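Local atomic coordinates of putative angiotensinogen (Lampetra fluviatilis, PDB entry 5INW), a protein that belongs to the serpin family, binds heparin and inhibits thrombin, and is the putative precursor of the angiotensin hormone in lamprey. Residues A130-A135 and S370-Y375. The protein carries 1 engineered substitution. Residues are numbered along the deposited sequence; the frame is centred on the assembly and turned at random.
Sequences AELDTA and SSMFSY
Leu132 and Met372 form the buried half of this contact. The branched end of Leu132, both methyls and CG, faces the sulfur, Leu132 CD2 being nearest to Met372 SD at 3.9 Å, and the two side chains run at about a right angle. Met372 reaches this point with CG lodged between its backbone N and carbonyl carbon (chi1 67°) and the rest of its chain extended. Leu132 also touches Val120 and Met369, and Met372 touches Leu117 and Ile393. The more open half is polar and carries a water. Glu131 stretches its carboxylate to the backbone of the 3-10 turn, where Ser371 N donates to Glu131 OE1 at 2.9 Å, although the position of that oxygen is less certain. The water donates to the same OE1 and accepts from Met372 N at 3.2 Å, bridging to the next amide. Ser371 OG turns instead to Thr128 and Ser127, at the beginning of the same helix as Glu131. An alanine in place of Glu131 would probably leave the Ser371 amide without its acceptor and the bridging water without one partner. The arrangement joins helix 126-136 to the turn leading from helix 361-369 toward strand 389-401 in the serpin fold.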
loop_
_atom_site.group_PDB
_atom_site.type_symbol
_atom_site.label_atom_id
_atom_site.label_comp_id
_atom_site.label_asym_id
_atom_site.label_seq_id
_atom_site.Cartn_x
_atom_site.Cartn_y
_atom_site.Cartn_z
ATOM N N ALA A 130 -8.584 -18.986 -10.412
ATOM C CA ALA A 130 -9.921 -18.331 -10.505
ATOM C C ALA A 130 -10.229 -17.321 -9.389
ATOM O O ALA A 130 -10.532 -16.153 -9.658
ATOM C CB ALA A 130 -11.037 -19.371 -10.580
ATOM N N GLU A 131 -10.176 -17.795 -8.151
ATOM C CA GLU A 131 -10.324 -16.940 -6.965
ATOM C C GLU A 131 -9.472 -15.686 -7.049
ATOM O O GLU A 131 -9.933 -14.573 -6.734
ATOM C CB GLU A 131 -9.885 -17.717 -5.745
ATOM C CG GLU A 131 -10.806 -18.856 -5.362
ATOM C CD GLU A 131 -10.389 -19.542 -4.072
ATOM O OE1 GLU A 131 -9.390 -19.095 -3.421
ATOM O OE2 GLU A 131 -11.079 -20.535 -3.689
ATOM N N LEU A 132 -8.209 -15.900 -7.440
ATOM C CA LEU A 132 -7.221 -14.819 -7.595
ATOM C C LEU A 132 -7.544 -13.797 -8.703
ATOM O O LEU A 132 -7.387 -12.587 -8.469
ATOM C CB LEU A 132 -5.802 -15.391 -7.798
ATOM C CG LEU A 132 -4.995 -15.677 -6.521
ATOM C CD1 LEU A 132 -3.722 -16.423 -6.839
ATOM C CD2 LEU A 132 -4.612 -14.398 -5.809
ATOM N N ASP A 133 -7.965 -14.287 -9.885
ATOM C CA ASP A 133 -8.487 -13.428 -10.974
ATOM C C ASP A 133 -9.689 -12.638 -10.508
ATOM O O ASP A 133 -9.769 -11.437 -10.744
ATOM C CB ASP A 133 -8.955 -14.227 -12.201
ATOM C CG ASP A 133 -7.825 -14.962 -12.948
ATOM O OD1 ASP A 133 -6.684 -14.491 -12.977
ATOM O OD2 ASP A 133 -8.113 -16.010 -13.566
ATOM N N THR A 134 -10.641 -13.291 -9.832
ATOM C CA THR A 134 -11.830 -12.548 -9.365
ATOM C C THR A 134 -11.400 -11.451 -8.349
ATOM O O THR A 134 -11.782 -10.300 -8.497
ATOM C CB THR A 134 -13.024 -13.444 -8.953
ATOM O OG1 THR A 134 -12.630 -14.356 -7.932
ATOM C CG2 THR A 134 -13.528 -14.230 -10.156
ATOM N N ALA A 135 -10.530 -11.751 -7.405
ATOM C CA ALA A 135 -10.098 -10.690 -6.532
ATOM C C ALA A 135 -9.408 -9.514 -7.277
ATOM O O ALA A 135 -9.687 -8.348 -6.986
ATOM C CB ALA A 135 -9.237 -11.238 -5.421
ATOM N N SER A 370 -8.775 -17.852 -0.377
ATOM C CA SER A 370 -8.417 -18.858 0.589
ATOM C C SER A 370 -7.689 -20.075 -0.020
ATOM O O SER A 370 -6.937 -20.769 0.671
ATOM C CB SER A 370 -9.720 -19.338 1.251
ATOM O OG SER A 370 -9.428 -20.189 2.328
ATOM N N SER A 371 -7.939 -20.327 -1.296
ATOM C CA SER A 371 -7.465 -21.549 -1.950
ATOM C C SER A 371 -5.956 -21.696 -1.958
ATOM O O SER A 371 -5.455 -22.684 -1.526
ATOM C CB SER A 371 -8.025 -21.625 -3.387
ATOM O OG SER A 371 -7.501 -22.701 -4.114
ATOM N N MET A 372 -5.258 -20.669 -2.426
ATOM C CA MET A 372 -3.784 -20.666 -2.547
ATOM C C MET A 372 -2.972 -20.997 -1.277
ATOM O O MET A 372 -1.782 -21.271 -1.413
ATOM C CB MET A 372 -3.330 -19.301 -3.031
ATOM C CG MET A 372 -3.553 -18.154 -2.036
ATOM S SD MET A 372 -3.241 -16.586 -2.883
ATOM C CE MET A 372 -3.382 -15.429 -1.535
ATOM N N PHE A 373 -3.592 -20.923 -0.077
ATOM C CA PHE A 373 -2.969 -21.357 1.179
ATOM C C PHE A 373 -3.206 -22.829 1.558
ATOM O O PHE A 373 -2.543 -23.308 2.481
ATOM C CB PHE A 373 -3.467 -20.528 2.370
ATOM C CG PHE A 373 -3.327 -19.037 2.216
ATOM C CD1 PHE A 373 -2.103 -18.420 2.389
ATOM C CD2 PHE A 373 -4.430 -18.242 1.967
ATOM C CE1 PHE A 373 -1.986 -17.046 2.289
ATOM C CE2 PHE A 373 -4.314 -16.860 1.833
ATOM C CZ PHE A 373 -3.091 -16.260 1.996
ATOM N N SER A 374 -4.230 -23.490 0.982
ATOM C CA SER A 374 -4.449 -24.925 1.152
ATOM C C SER A 374 -3.287 -25.769 0.720
ATOM O O SER A 374 -2.503 -25.398 -0.167
ATOM C CB SER A 374 -5.550 -25.445 0.234
ATOM O OG SER A 374 -6.813 -25.166 0.695
ATOM N N TYR A 375 -3.279 -26.984 1.243
ATOM C CA TYR A 375 -2.368 -28.026 0.776
ATOM C C TYR A 375 -2.935 -28.571 -0.573
ATOM O O TYR A 375 -2.187 -29.041 -1.422
ATOM C CB TYR A 375 -2.062 -29.030 1.941
ATOM C CG TYR A 375 -1.331 -28.268 3.096
ATOM C CD1 TYR A 375 0.050 -28.402 3.313
ATOM C CD2 TYR A 375 -2.030 -27.318 3.903
ATOM C CE1 TYR A 375 0.690 -27.660 4.314
ATOM C CE2 TYR A 375 -1.399 -26.565 4.890
ATOM C CZ TYR A 375 -0.046 -26.736 5.104
ATOM O OH TYR A 375 0.576 -25.980 6.085
HETATM O O HOH W 1 -6.695 -18.334 -4.108
#